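Local coordinates for MccB protein (Escherichia coli, PDB 6OM4), which takes part in making the peptide-nucleotide antibiotic microcin C7, probably by activating its N-formylated precursor peptide with ATP, at residues 117-122 and 207-212; 143-148 and 190-195; 147-152 and 167-172; 195-200 and 220-225. One frame throughout, in Å; residues are numbered along the deposited sequence.

Contact 1: 117-122 and 207-212; sequences KVVILG and DIWVVS. With ND7 (5'-O-[(S)-amino(hydroxy)phosphoryl]adenosine), chain M.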
# COMPACT_ATOMS: atom_id res chain seq x y z
N LYS A 117 4.34 -9.87 10.30
CA LYS A 117 5.01 -10.77 9.39
C LYS A 117 4.34 -10.69 8.03
O LYS A 117 3.10 -10.85 7.89
CB LYS A 117 4.96 -12.18 9.99
CG LYS A 117 5.59 -13.30 9.17
CD LYS A 117 5.28 -14.69 9.78
CE LYS A 117 6.42 -15.65 9.53
NZ LYS A 117 6.04 -17.06 9.81
N VAL A 118 5.15 -10.45 6.98
CA VAL A 118 4.62 -10.39 5.65
C VAL A 118 5.35 -11.40 4.76
O VAL A 118 6.58 -11.48 4.81
CB VAL A 118 4.74 -8.96 5.07
CG1 VAL A 118 4.31 -8.90 3.62
CG2 VAL A 118 3.97 -7.94 5.93
N VAL A 119 4.60 -12.08 3.88
CA VAL A 119 5.11 -12.98 2.85
C VAL A 119 5.12 -12.23 1.53
O VAL A 119 4.13 -11.63 1.15
CB VAL A 119 4.25 -14.26 2.74
CG1 VAL A 119 4.58 -15.04 1.48
CG2 VAL A 119 4.39 -15.12 3.96
N ILE A 120 6.27 -12.23 0.86
CA ILE A 120 6.37 -11.77 -0.52
C ILE A 120 6.44 -13.02 -1.42
O ILE A 120 7.50 -13.69 -1.52
CB ILE A 120 7.62 -10.88 -0.70
CG1 ILE A 120 7.72 -9.81 0.38
CG2 ILE A 120 7.66 -10.29 -2.10
CD1 ILE A 120 6.75 -8.68 0.22
N LEU A 121 5.33 -13.31 -2.09
CA LEU A 121 5.24 -14.46 -2.98
C LEU A 121 5.52 -13.95 -4.39
O LEU A 121 4.63 -13.39 -5.06
CB LEU A 121 3.87 -15.14 -2.83
CG LEU A 121 3.63 -16.35 -3.73
CD1 LEU A 121 4.76 -17.37 -3.64
CD2 LEU A 121 2.29 -17.00 -3.42
N GLY A 122 6.78 -14.11 -4.81
CA GLY A 122 7.27 -13.57 -6.05
C GLY A 122 8.15 -12.37 -5.80
O GLY A 122 7.66 -11.35 -5.32
N ASP A 207 0.64 -12.17 8.60
CA ASP A 207 -0.37 -11.10 8.75
C ASP A 207 -1.05 -10.86 7.40
O ASP A 207 -2.26 -10.58 7.39
CB ASP A 207 0.25 -9.84 9.35
CG ASP A 207 0.64 -10.04 10.81
OD1 ASP A 207 -0.26 -9.91 11.65
OD2 ASP A 207 1.80 -10.40 11.11
N ILE A 208 -0.27 -10.91 6.30
CA ILE A 208 -0.75 -10.74 4.93
C ILE A 208 0.28 -11.35 3.97
O ILE A 208 1.51 -11.34 4.24
CB ILE A 208 -1.05 -9.26 4.63
CG1 ILE A 208 -1.74 -9.13 3.27
CG2 ILE A 208 0.21 -8.40 4.75
CD1 ILE A 208 -2.44 -7.79 3.05
N TRP A 209 -0.23 -11.93 2.88
CA TRP A 209 0.56 -12.29 1.74
C TRP A 209 0.49 -11.18 0.69
O TRP A 209 -0.61 -10.78 0.25
CB TRP A 209 0.03 -13.57 1.11
CG TRP A 209 0.21 -14.82 1.92
CD1 TRP A 209 0.69 -14.98 3.18
CD2 TRP A 209 -0.14 -16.13 1.44
NE1 TRP A 209 0.70 -16.32 3.51
CE2 TRP A 209 0.15 -17.04 2.48
CE3 TRP A 209 -0.66 -16.60 0.23
CZ2 TRP A 209 -0.05 -18.41 2.31
CZ3 TRP A 209 -0.86 -17.95 0.07
CH2 TRP A 209 -0.61 -18.83 1.12
N VAL A 210 1.67 -10.84 0.17
CA VAL A 210 1.77 -10.05 -1.00
C VAL A 210 1.92 -11.03 -2.17
O VAL A 210 2.93 -11.70 -2.28
CB VAL A 210 2.96 -9.08 -0.95
CG1 VAL A 210 3.14 -8.38 -2.29
CG2 VAL A 210 2.82 -8.08 0.20
N VAL A 211 0.93 -11.03 -3.06
CA VAL A 211 0.88 -11.98 -4.14
C VAL A 211 1.39 -11.28 -5.40
O VAL A 211 0.64 -10.54 -6.07
CB VAL A 211 -0.52 -12.59 -4.33
CG1 VAL A 211 -0.52 -13.63 -5.42
CG2 VAL A 211 -1.04 -13.16 -3.02
N SER A 212 2.68 -11.49 -5.66
CA SER A 212 3.46 -10.79 -6.69
C SER A 212 4.14 -11.82 -7.61
O SER A 212 5.28 -11.60 -8.06
CB SER A 212 4.45 -9.80 -6.07
OG SER A 212 5.16 -10.29 -4.90
O1A ND7 M . 7.90 -11.39 -13.84
PA ND7 M . 7.79 -10.44 -12.69
O2A ND7 M . 8.65 -9.19 -12.72
N3A ND7 M . 6.15 -9.99 -12.69
O5' ND7 M . 8.07 -11.11 -11.28
C5' ND7 M . 7.33 -12.33 -11.00
C4' ND7 M . 8.18 -13.08 -9.94
C3' ND7 M . 9.43 -13.70 -10.66
O3' ND7 M . 10.61 -13.42 -10.00
C2' ND7 M . 8.99 -15.22 -10.78
O2' ND7 M . 10.17 -16.11 -10.64
C1' ND7 M . 8.17 -15.43 -9.74
O4' ND7 M . 7.42 -14.02 -9.47
N9 ND7 M . 7.11 -16.38 -9.93
C4 ND7 M . 6.81 -17.41 -9.09
C5 ND7 M . 5.73 -18.05 -9.61
N7 ND7 M . 5.37 -17.41 -10.74
C8 ND7 M . 6.20 -16.40 -10.91
N3 ND7 M . 7.39 -17.84 -7.95
C2 ND7 M . 6.89 -18.86 -7.33
N1 ND7 M . 5.84 -19.52 -7.83
C6 ND7 M . 5.25 -19.14 -8.93
N6 ND7 M . 4.11 -19.88 -9.44

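Contact 2: 143-148 and 190-195; sequences ILIDND and IALNIN. With MG (magnesium ion), chain F; ND7 (5'-O-[(S)-amino(hydroxy)phosphoryl]adenosine), chain M.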
# COMPACT_ATOMS: atom_id res chain seq x y z
N ILE A 143 9.27 -12.61 4.60
CA ILE A 143 9.57 -13.94 4.05
C ILE A 143 9.52 -13.82 2.54
O ILE A 143 8.49 -13.44 2.00
CB ILE A 143 8.58 -15.02 4.52
CG1 ILE A 143 8.28 -14.94 6.01
CG2 ILE A 143 9.06 -16.40 4.08
CD1 ILE A 143 9.45 -15.03 6.89
N LEU A 144 10.65 -14.10 1.88
CA LEU A 144 10.78 -14.00 0.45
C LEU A 144 10.68 -15.38 -0.19
O LEU A 144 11.44 -16.30 0.14
CB LEU A 144 12.13 -13.37 0.12
CG LEU A 144 12.44 -12.07 0.83
CD1 LEU A 144 13.91 -11.75 0.67
CD2 LEU A 144 11.56 -10.95 0.30
N ILE A 145 9.78 -15.51 -1.16
CA ILE A 145 9.54 -16.78 -1.88
C ILE A 145 9.71 -16.57 -3.38
O ILE A 145 8.98 -15.80 -4.03
CB ILE A 145 8.13 -17.31 -1.55
CG1 ILE A 145 7.89 -17.22 -0.04
CG2 ILE A 145 7.93 -18.73 -2.09
CD1 ILE A 145 6.56 -17.83 0.42
N ASP A 146 10.63 -17.35 -3.94
CA ASP A 146 10.87 -17.38 -5.38
C ASP A 146 11.81 -18.55 -5.63
O ASP A 146 12.46 -19.02 -4.69
CB ASP A 146 11.47 -16.06 -5.89
CG ASP A 146 11.10 -15.70 -7.33
OD1 ASP A 146 11.27 -16.56 -8.25
OD2 ASP A 146 10.59 -14.58 -7.54
N ASN A 147 11.94 -18.94 -6.89
CA ASN A 147 12.90 -19.96 -7.24
C ASN A 147 13.70 -19.53 -8.47
O ASN A 147 14.45 -20.33 -8.99
CB ASN A 147 12.20 -21.28 -7.57
CG ASN A 147 13.16 -22.44 -7.58
OD1 ASN A 147 14.01 -22.52 -6.69
ND2 ASN A 147 13.04 -23.31 -8.58
N ASP A 148 13.60 -18.25 -8.87
CA ASP A 148 14.28 -17.80 -10.07
C ASP A 148 15.67 -17.20 -9.80
O ASP A 148 16.01 -16.73 -8.72
CB ASP A 148 13.41 -16.76 -10.77
CG ASP A 148 13.71 -16.54 -12.24
OD1 ASP A 148 14.37 -17.42 -12.87
OD2 ASP A 148 13.26 -15.49 -12.76
N ILE A 190 12.50 -18.67 1.12
CA ILE A 190 11.98 -20.01 0.78
C ILE A 190 12.12 -20.19 -0.75
O ILE A 190 11.59 -19.36 -1.52
CB ILE A 190 10.50 -20.20 1.23
CG1 ILE A 190 10.30 -20.01 2.72
CG2 ILE A 190 9.99 -21.56 0.78
CD1 ILE A 190 8.85 -20.10 3.15
N ALA A 191 12.87 -21.22 -1.18
CA ALA A 191 13.03 -21.52 -2.60
C ALA A 191 11.88 -22.41 -3.07
O ALA A 191 11.87 -23.62 -2.80
CB ALA A 191 14.39 -22.15 -2.88
N LEU A 192 10.90 -21.83 -3.78
CA LEU A 192 9.71 -22.55 -4.10
C LEU A 192 9.09 -21.95 -5.35
O LEU A 192 9.02 -20.74 -5.48
CB LEU A 192 8.76 -22.45 -2.90
CG LEU A 192 7.38 -23.10 -3.05
CD1 LEU A 192 7.48 -24.61 -3.20
CD2 LEU A 192 6.50 -22.73 -1.86
N ASN A 193 8.68 -22.83 -6.26
CA ASN A 193 7.84 -22.50 -7.38
C ASN A 193 6.48 -23.16 -7.14
O ASN A 193 6.39 -24.37 -7.04
CB ASN A 193 8.44 -22.98 -8.71
CG ASN A 193 7.78 -22.37 -9.94
OD1 ASN A 193 7.69 -21.15 -10.06
ND2 ASN A 193 7.42 -23.21 -10.90
N ILE A 194 5.44 -22.36 -6.97
CA ILE A 194 4.10 -22.89 -6.89
C ILE A 194 3.60 -23.23 -8.29
O ILE A 194 3.00 -22.38 -8.97
CB ILE A 194 3.15 -21.94 -6.17
CG1 ILE A 194 3.63 -21.70 -4.74
CG2 ILE A 194 1.72 -22.47 -6.21
CD1 ILE A 194 4.06 -20.32 -4.50
N ASN A 195 3.77 -24.49 -8.67
CA ASN A 195 3.33 -24.99 -9.99
C ASN A 195 2.10 -25.91 -9.88
O ASN A 195 1.58 -26.36 -10.91
CB ASN A 195 4.47 -25.68 -10.74
CG ASN A 195 5.08 -26.87 -10.01
OD1 ASN A 195 4.62 -27.29 -8.94
ND2 ASN A 195 6.12 -27.43 -10.60
MG MG F . 13.29 -14.65 -14.68
O1A ND7 M . 7.90 -11.39 -13.84
PA ND7 M . 7.79 -10.44 -12.69
O2A ND7 M . 8.65 -9.19 -12.72
N3A ND7 M . 6.15 -9.99 -12.69
O5' ND7 M . 8.07 -11.11 -11.28
C5' ND7 M . 7.33 -12.33 -11.00
C4' ND7 M . 8.18 -13.08 -9.94
C3' ND7 M . 9.43 -13.70 -10.66
O3' ND7 M . 10.61 -13.42 -10.00
C2' ND7 M . 8.99 -15.22 -10.78
O2' ND7 M . 10.17 -16.11 -10.64
C1' ND7 M . 8.17 -15.43 -9.74
O4' ND7 M . 7.42 -14.02 -9.47
N9 ND7 M . 7.11 -16.38 -9.93
C4 ND7 M . 6.81 -17.41 -9.09
C5 ND7 M . 5.73 -18.05 -9.61
N7 ND7 M . 5.37 -17.41 -10.74
C8 ND7 M . 6.20 -16.40 -10.91
N3 ND7 M . 7.39 -17.84 -7.95
C2 ND7 M . 6.89 -18.86 -7.33
N1 ND7 M . 5.84 -19.52 -7.83
C6 ND7 M . 5.25 -19.14 -8.93
N6 ND7 M . 4.11 -19.88 -9.44
O HOH W 1 14.23 -16.40 -15.23
O HOH W 2 13.38 -13.98 -16.63
O HOH W 3 15.10 -13.84 -14.16
O HOH W 4 11.32 -15.53 -15.07

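Contact 3: 147-152 and 167-172; sequences NDQIEN and GKNKTE. With MG (magnesium ion), chain F; ND7 (5'-O-[(S)-amino(hydroxy)phosphoryl]adenosine), chain M; POP (pyrophosphate 2-), chain G.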
# COMPACT_ATOMS: atom_id res chain seq x y z
N ASN A 147 11.94 -18.94 -6.89
CA ASN A 147 12.90 -19.96 -7.24
C ASN A 147 13.70 -19.53 -8.47
O ASN A 147 14.45 -20.33 -8.99
CB ASN A 147 12.20 -21.28 -7.57
CG ASN A 147 13.16 -22.44 -7.58
OD1 ASN A 147 14.01 -22.52 -6.69
ND2 ASN A 147 13.04 -23.31 -8.58
N ASP A 148 13.60 -18.25 -8.87
CA ASP A 148 14.28 -17.80 -10.07
C ASP A 148 15.67 -17.20 -9.80
O ASP A 148 16.01 -16.73 -8.72
CB ASP A 148 13.41 -16.76 -10.77
CG ASP A 148 13.71 -16.54 -12.24
OD1 ASP A 148 14.37 -17.42 -12.87
OD2 ASP A 148 13.26 -15.49 -12.76
N GLN A 149 16.44 -17.14 -10.88
CA GLN A 149 17.74 -16.49 -10.93
C GLN A 149 17.60 -15.13 -11.62
O GLN A 149 16.78 -14.97 -12.56
CB GLN A 149 18.74 -17.34 -11.70
CG GLN A 149 19.12 -18.62 -10.95
CD GLN A 149 17.95 -19.55 -10.81
OE1 GLN A 149 17.25 -19.84 -11.77
NE2 GLN A 149 17.70 -20.01 -9.59
N ILE A 150 18.50 -14.21 -11.25
CA ILE A 150 18.54 -12.87 -11.84
C ILE A 150 19.07 -12.92 -13.28
O ILE A 150 20.13 -13.49 -13.56
CB ILE A 150 19.37 -11.93 -10.95
CG1 ILE A 150 18.78 -11.85 -9.54
CG2 ILE A 150 19.50 -10.56 -11.59
CD1 ILE A 150 19.72 -11.36 -8.50
N GLU A 151 18.36 -12.23 -14.17
CA GLU A 151 18.80 -12.06 -15.56
C GLU A 151 19.01 -10.58 -15.88
O GLU A 151 18.42 -9.70 -15.25
CB GLU A 151 17.77 -12.66 -16.51
CG GLU A 151 17.72 -14.17 -16.41
CD GLU A 151 16.60 -14.85 -17.15
OE1 GLU A 151 15.81 -14.18 -17.87
OE2 GLU A 151 16.52 -16.07 -16.99
N ASN A 152 19.79 -10.31 -16.92
CA ASN A 152 20.12 -8.95 -17.21
C ASN A 152 18.85 -8.14 -17.52
O ASN A 152 18.82 -6.97 -17.19
CB ASN A 152 21.17 -8.83 -18.32
CG ASN A 152 20.69 -9.27 -19.68
OD1 ASN A 152 21.23 -8.82 -20.71
ND2 ASN A 152 19.75 -10.18 -19.73
N GLY A 167 22.67 -13.99 -12.44
CA GLY A 167 22.93 -15.41 -12.22
C GLY A 167 22.68 -15.85 -10.79
O GLY A 167 22.50 -17.06 -10.52
N LYS A 168 22.63 -14.91 -9.84
CA LYS A 168 22.39 -15.23 -8.44
C LYS A 168 20.90 -15.41 -8.22
O LYS A 168 20.08 -15.07 -9.08
CB LYS A 168 22.90 -14.12 -7.51
CG LYS A 168 24.41 -13.94 -7.44
CD LYS A 168 24.80 -12.86 -6.46
CE LYS A 168 25.83 -13.30 -5.45
NZ LYS A 168 27.20 -13.21 -6.01
N ASN A 169 20.54 -15.97 -7.06
CA ASN A 169 19.14 -16.23 -6.75
C ASN A 169 18.48 -14.91 -6.34
O ASN A 169 19.10 -14.08 -5.64
CB ASN A 169 19.01 -17.33 -5.69
CG ASN A 169 19.04 -18.72 -6.29
OD1 ASN A 169 19.33 -18.91 -7.48
ND2 ASN A 169 18.72 -19.71 -5.48
N LYS A 170 17.23 -14.69 -6.75
CA LYS A 170 16.53 -13.46 -6.37
C LYS A 170 16.34 -13.35 -4.86
O LYS A 170 16.55 -12.25 -4.28
CB LYS A 170 15.18 -13.39 -7.09
CG LYS A 170 15.33 -13.24 -8.58
CD LYS A 170 14.05 -12.86 -9.26
CE LYS A 170 14.25 -12.78 -10.75
NZ LYS A 170 13.01 -12.31 -11.41
N THR A 171 15.93 -14.43 -4.18
CA THR A 171 15.65 -14.30 -2.75
C THR A 171 16.92 -13.88 -2.02
O THR A 171 16.84 -13.12 -1.07
CB THR A 171 15.00 -15.57 -2.17
OG1 THR A 171 15.93 -16.64 -2.30
CG2 THR A 171 13.70 -15.92 -2.87
N GLU A 172 18.09 -14.39 -2.43
CA GLU A 172 19.31 -14.15 -1.68
C GLU A 172 19.77 -12.69 -1.87
O GLU A 172 20.18 -12.05 -0.94
CB GLU A 172 20.40 -15.13 -2.08
CG GLU A 172 21.25 -14.65 -3.22
CD GLU A 172 22.34 -15.61 -3.61
OE1 GLU A 172 22.19 -16.33 -4.65
OE2 GLU A 172 23.34 -15.66 -2.85
MG MG F . 13.29 -14.65 -14.68
O1A ND7 M . 7.90 -11.39 -13.84
PA ND7 M . 7.79 -10.44 -12.69
O2A ND7 M . 8.65 -9.19 -12.72
N3A ND7 M . 6.15 -9.99 -12.69
O5' ND7 M . 8.07 -11.11 -11.28
C5' ND7 M . 7.33 -12.33 -11.00
C4' ND7 M . 8.18 -13.08 -9.94
C3' ND7 M . 9.43 -13.70 -10.66
O3' ND7 M . 10.61 -13.42 -10.00
C2' ND7 M . 8.99 -15.22 -10.78
O2' ND7 M . 10.17 -16.11 -10.64
C1' ND7 M . 8.17 -15.43 -9.74
O4' ND7 M . 7.42 -14.02 -9.47
N9 ND7 M . 7.11 -16.38 -9.93
C4 ND7 M . 6.81 -17.41 -9.09
C5 ND7 M . 5.73 -18.05 -9.61
N7 ND7 M . 5.37 -17.41 -10.74
C8 ND7 M . 6.20 -16.40 -10.91
N3 ND7 M . 7.39 -17.84 -7.95
C2 ND7 M . 6.89 -18.86 -7.33
N1 ND7 M . 5.84 -19.52 -7.83
C6 ND7 M . 5.25 -19.14 -8.93
N6 ND7 M . 4.11 -19.88 -9.44
P1 POP G . 10.41 -11.41 -16.88
O1 POP G . 10.57 -9.99 -17.45
O2 POP G . 8.96 -11.82 -16.68
O3 POP G . 11.23 -12.49 -17.57
O POP G . 11.05 -11.20 -15.43
P2 POP G . 11.02 -12.28 -14.21
O4 POP G . 10.84 -11.48 -12.95
O5 POP G . 9.93 -13.27 -14.45
O6 POP G . 12.36 -12.88 -14.15
O HOH W 5 15.04 -16.81 -5.91
O HOH W 1 14.23 -16.40 -15.23
O HOH W 3 15.10 -13.84 -14.16
O HOH W 2 13.38 -13.98 -16.63
O HOH W 4 11.32 -15.53 -15.07

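Contact 4: 195-200 and 220-225; sequences NDYTDL and INWVNK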
# COMPACT_ATOMS: atom_id res chain seq x y z
N ASN A 195 3.77 -24.49 -8.67
CA ASN A 195 3.33 -24.99 -9.99
C ASN A 195 2.10 -25.91 -9.88
O ASN A 195 1.58 -26.36 -10.91
CB ASN A 195 4.47 -25.68 -10.74
CG ASN A 195 5.08 -26.87 -10.01
OD1 ASN A 195 4.62 -27.29 -8.94
ND2 ASN A 195 6.12 -27.43 -10.60
N ASP A 196 1.66 -26.22 -8.64
CA ASP A 196 0.41 -26.89 -8.39
C ASP A 196 -0.24 -26.24 -7.17
O ASP A 196 0.45 -25.74 -6.30
CB ASP A 196 0.59 -28.38 -8.13
CG ASP A 196 0.69 -29.23 -9.41
OD1 ASP A 196 -0.35 -29.33 -10.16
OD2 ASP A 196 1.81 -29.74 -9.66
N TYR A 197 -1.57 -26.34 -7.09
CA TYR A 197 -2.32 -25.79 -5.98
C TYR A 197 -1.76 -26.23 -4.63
O TYR A 197 -1.68 -25.43 -3.67
CB TYR A 197 -3.79 -26.18 -6.09
CG TYR A 197 -4.58 -25.75 -4.90
CD1 TYR A 197 -4.71 -26.56 -3.78
CD2 TYR A 197 -5.20 -24.51 -4.87
CE1 TYR A 197 -5.44 -26.14 -2.67
CE2 TYR A 197 -5.96 -24.10 -3.80
CZ TYR A 197 -6.05 -24.90 -2.68
OH TYR A 197 -6.75 -24.43 -1.59
N THR A 198 -1.38 -27.50 -4.53
CA THR A 198 -0.97 -28.12 -3.30
C THR A 198 0.34 -27.53 -2.73
O THR A 198 0.57 -27.54 -1.53
CB THR A 198 -0.86 -29.64 -3.52
OG1 THR A 198 -0.94 -30.20 -2.21
CG2 THR A 198 0.40 -30.08 -4.22
N ASP A 199 1.17 -26.93 -3.58
CA ASP A 199 2.39 -26.28 -3.12
C ASP A 199 2.11 -25.08 -2.18
O ASP A 199 2.99 -24.66 -1.47
CB ASP A 199 3.24 -25.85 -4.31
CG ASP A 199 3.80 -27.04 -5.08
OD1 ASP A 199 3.98 -28.10 -4.46
OD2 ASP A 199 4.02 -26.91 -6.29
N LEU A 200 0.90 -24.52 -2.20
CA LEU A 200 0.55 -23.38 -1.32
C LEU A 200 0.56 -23.78 0.16
O LEU A 200 0.77 -22.92 1.02
CB LEU A 200 -0.80 -22.80 -1.74
CG LEU A 200 -0.75 -22.02 -3.04
CD1 LEU A 200 -2.14 -21.79 -3.61
CD2 LEU A 200 -0.02 -20.69 -2.85
N ILE A 220 -3.46 -16.87 -9.41
CA ILE A 220 -4.24 -15.97 -8.57
C ILE A 220 -5.49 -16.72 -8.09
O ILE A 220 -5.91 -16.59 -6.93
CB ILE A 220 -4.58 -14.65 -9.27
CG1 ILE A 220 -5.34 -13.71 -8.34
CG2 ILE A 220 -5.31 -14.85 -10.59
CD1 ILE A 220 -4.61 -13.43 -7.03
N ASN A 221 -6.07 -17.53 -8.96
CA ASN A 221 -7.29 -18.31 -8.58
C ASN A 221 -6.97 -19.33 -7.48
O ASN A 221 -7.74 -19.48 -6.50
CB ASN A 221 -7.95 -18.95 -9.79
CG ASN A 221 -8.31 -17.93 -10.84
OD1 ASN A 221 -7.50 -17.68 -11.74
ND2 ASN A 221 -9.47 -17.31 -10.69
N TRP A 222 -5.82 -20.00 -7.61
CA TRP A 222 -5.36 -20.93 -6.60
C TRP A 222 -5.15 -20.20 -5.27
O TRP A 222 -5.52 -20.71 -4.19
CB TRP A 222 -4.04 -21.58 -7.00
CG TRP A 222 -4.11 -22.50 -8.16
CD1 TRP A 222 -5.22 -23.04 -8.73
CD2 TRP A 222 -2.97 -23.06 -8.84
NE1 TRP A 222 -4.84 -23.92 -9.72
CE2 TRP A 222 -3.48 -23.89 -9.85
CE3 TRP A 222 -1.58 -22.90 -8.70
CZ2 TRP A 222 -2.63 -24.60 -10.71
CZ3 TRP A 222 -0.75 -23.56 -9.58
CH2 TRP A 222 -1.28 -24.41 -10.57
N VAL A 223 -4.42 -19.08 -5.34
CA VAL A 223 -4.08 -18.33 -4.11
C VAL A 223 -5.36 -17.90 -3.39
O VAL A 223 -5.51 -18.02 -2.21
CB VAL A 223 -3.16 -17.14 -4.44
CG1 VAL A 223 -2.98 -16.26 -3.22
CG2 VAL A 223 -1.82 -17.59 -4.99
N ASN A 224 -6.29 -17.36 -4.16
CA ASN A 224 -7.53 -16.87 -3.67
C ASN A 224 -8.25 -18.00 -2.91
O ASN A 224 -8.65 -17.83 -1.76
CB ASN A 224 -8.36 -16.32 -4.82
CG ASN A 224 -9.73 -15.84 -4.37
OD1 ASN A 224 -10.77 -16.48 -4.61
ND2 ASN A 224 -9.72 -14.74 -3.67
N LYS A 225 -8.42 -19.16 -3.57
CA LYS A 225 -9.15 -20.29 -2.96
C LYS A 225 -8.44 -20.74 -1.68
O LYS A 225 -9.11 -20.89 -0.62
CB LYS A 225 -9.34 -21.42 -3.98
CG LYS A 225 -9.70 -22.78 -3.38
CD LYS A 225 -10.14 -23.83 -4.41
CE LYS A 225 -11.47 -23.49 -5.06
NZ LYS A 225 -12.15 -24.68 -5.65

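Contact 1: 117-122 and 207-212
In the middle of the Rossmann-type sheet of this ThiF-family domain, strands 117-121 and 208-211 run side by side in parallel, with Val119 abreast of Trp209 and Ile120 abreast of Val210. The axes of the two strands differ in direction by 20°, and a ladder of backbone bonds joins them. Val119 lends both of its polar backbone atoms, its N reaching Ile208 O at 3.2 Å while its O receives Val210 N at 2.8 Å. Leu121 does the same two residues on, through Val210 O and then Ser212 N. At the beginning of the ladder a side chain stands in for the backbone: Lys117 N gives a bond of 2.7 Å to Asp207 OD2, which is met on its anti side.

Side chains alternate between the two faces. On one, Val118 CG1 meets Val210 CG2 at 3.8 Å, and Ile120 CD1 lies against the same methyl at 4.0 Å; Val130 of helix 125-136 covers Ile120 and Val210. On the other, Val119 and Trp209 point the same way, Trp209 CD1 lying 3.7 Å from Val119 CB, while Trp209 NE1 donates to Pro204 O.

Where the strands end, chi1 of 42° sets the Ser212 hydroxyl between its own N and carbonyl carbon, and OG bonds Gly122 O at 2.7 Å, in the carbonyl plane and on a lone pair. The ribose O4' of the bound adenosine phosphoramidate lies 3.5 Å from Gly122 CA. Apolar packing in the middle of the pair thus gives way, at its nucleotide end, to a serine that ties down the first glycine of a probable GxGxxG turn.

Contact 2: 143-148 and 190-195
Strands 141-146 and 186-191, neighbours in a beta-alpha-beta unit, pair in parallel with Ile145 abreast of Ile190, Ile190 N bonding Leu144 O at 2.8 Å and Asp146 N bonding Ile190 O at 3.3 Å; a weak bond from Leu192 N to Asp146 O follows. Branched side chains pack along the pair: Ile190 extends obliquely over Ile143, CD1 to CG2 at 3.8 Å, and Ile145 CG2 lies 3.9 Å from Leu192 CB.

Further along, both segments turn to the nucleotide. The carboxylate of Asp146 holds the ribose by both oxygens: O2' donates to OD1 and O3' to OD2, each at 2.7 Å. Asp148 N closes an Asx turn on the same OD1, and Cys123 N reaches OD2, so the protein backbone steadies both oxygens. From the other segment, Ile194 meets the edge of the adenine with its backbone, N to the ring N1 at 3.0 Å and O to the amino N6 at 2.8 Å. This division of labour is consistent with a carboxylate recognising the sugar diol and the backbone of Ile194 reading the adenine edge through a paired donor and acceptor.

Contact 3: 147-152 and 167-172
Lys170 and Asp148 face each other in the beta-alpha connection of a Rossmann-type beta-alpha-beta crossover, where the loop after strand 141-146 meets the first turn of helix 170-181. The lysine N donates almost straight to Asp148 O at 3.1 Å. From there its side chain runs extended into the site. CB and CG pass along Asp148 O, Lys170 CG also touching Ile150 CG1 at 3.8 Å; CD approaches the ribose O3' of the bound nucleotide, and Lys170 CE comes within 3.5 Å of Asp148 OD2. At the tip, Lys170 NZ donates to pyrophosphate O6 at 2.9 Å and to ribose O3' at 3.0 Å, with Gln158 OE1 as a further partner. Its salt bridge to Asp148 OD2 is long and weak.

That carboxylate oxygen is committed to the magnesium ion, which also takes pyrophosphate O6 at 2.1 Å and four waters. Lysine and metal thus share one phosphate oxygen, which would be expected to offset negative charge on the pyrophosphate, probably the leaving group of adenylation. One of the metal's waters donates to Gln149 O, and another links Glu151 OE1 to the pyrophosphate. On the outer side Gln149 NE2 gives Asn169 OD1 a straight bond of 2.9 Å, yet approaches from 44° above the acceptor's carbonyl plane.

Contact 4: 195-200 and 220-225
Tyr197 and Trp222 slide past one another in opposite directions, and their rings stand almost perpendicular, the planes at 88° and the phenol ring centre 5.8 Å from that of the five-membered ring. The pair is an offset edge-to-face stack, with the tyrosine edge turned to the indole face. The root of the tyrosine side chain takes part as well: Tyr197 CB sits nearly on the normal of the five-membered ring of Trp222, 4.2 Å from its centre, as a CH-pi contact. With CG anti to the backbone N (chi1 175°), the phenol continues from there along the helix, so that Tyr197 CE2 comes to 3.4 Å from Trp222 O and Tyr197 OH passes Lys225 CG at 3.8 Å.

The six-membered half of the indole reaches back under the backbone of Asn195 and Asp196, just before the 3-10 segment. Asp196 C rests over the ring face, 3.6 Å from Trp222 CZ3, while Asn195 O approaches CH2 at the edge, close to the ring plane. The tryptophan is therefore used along its whole length, by side chain at one end and by backbone at the other.

Leu200, one turn on from Tyr197, points at the helix and sets CD1 3.9 Å from Trp222 CB. Its other methyl, CD2, meets Val223 CG2 where the two side chains cross at about a right angle. No hydrogen bond joins the segments; an aromatic and aliphatic seam packs the 3-10 segment after strand 186-191 against helix 219-230, beside the adenine end of this Rossmann-type nucleotide site.

How the contacts relate
The four contacts illustrate how a Rossmann-type domain builds its site at the ends of parallel strands. Contacts 1 and 2, their centres about 11 Å apart, belong to one sheet: strands 117-121 and 141-146 are neighbours, and Gly122 N lies 2.9 Å from Ile145 O, a probable hydrogen bond. Contact 3 shares Asn147 and Asp148 with contact 2; both reach the magnesium ion through Asp148, and contact 3 adds Lys170 and the pyrophosphate. Contact 4 shares Asn195 with contact 2 and packs on contact 1 through Val223 CG1, 3.7 Å from Val211 CG2. Contacts 1 to 3 all touch the nucleotide. Contacts 3 and 4, with centres about 23 Å apart, do not touch each other.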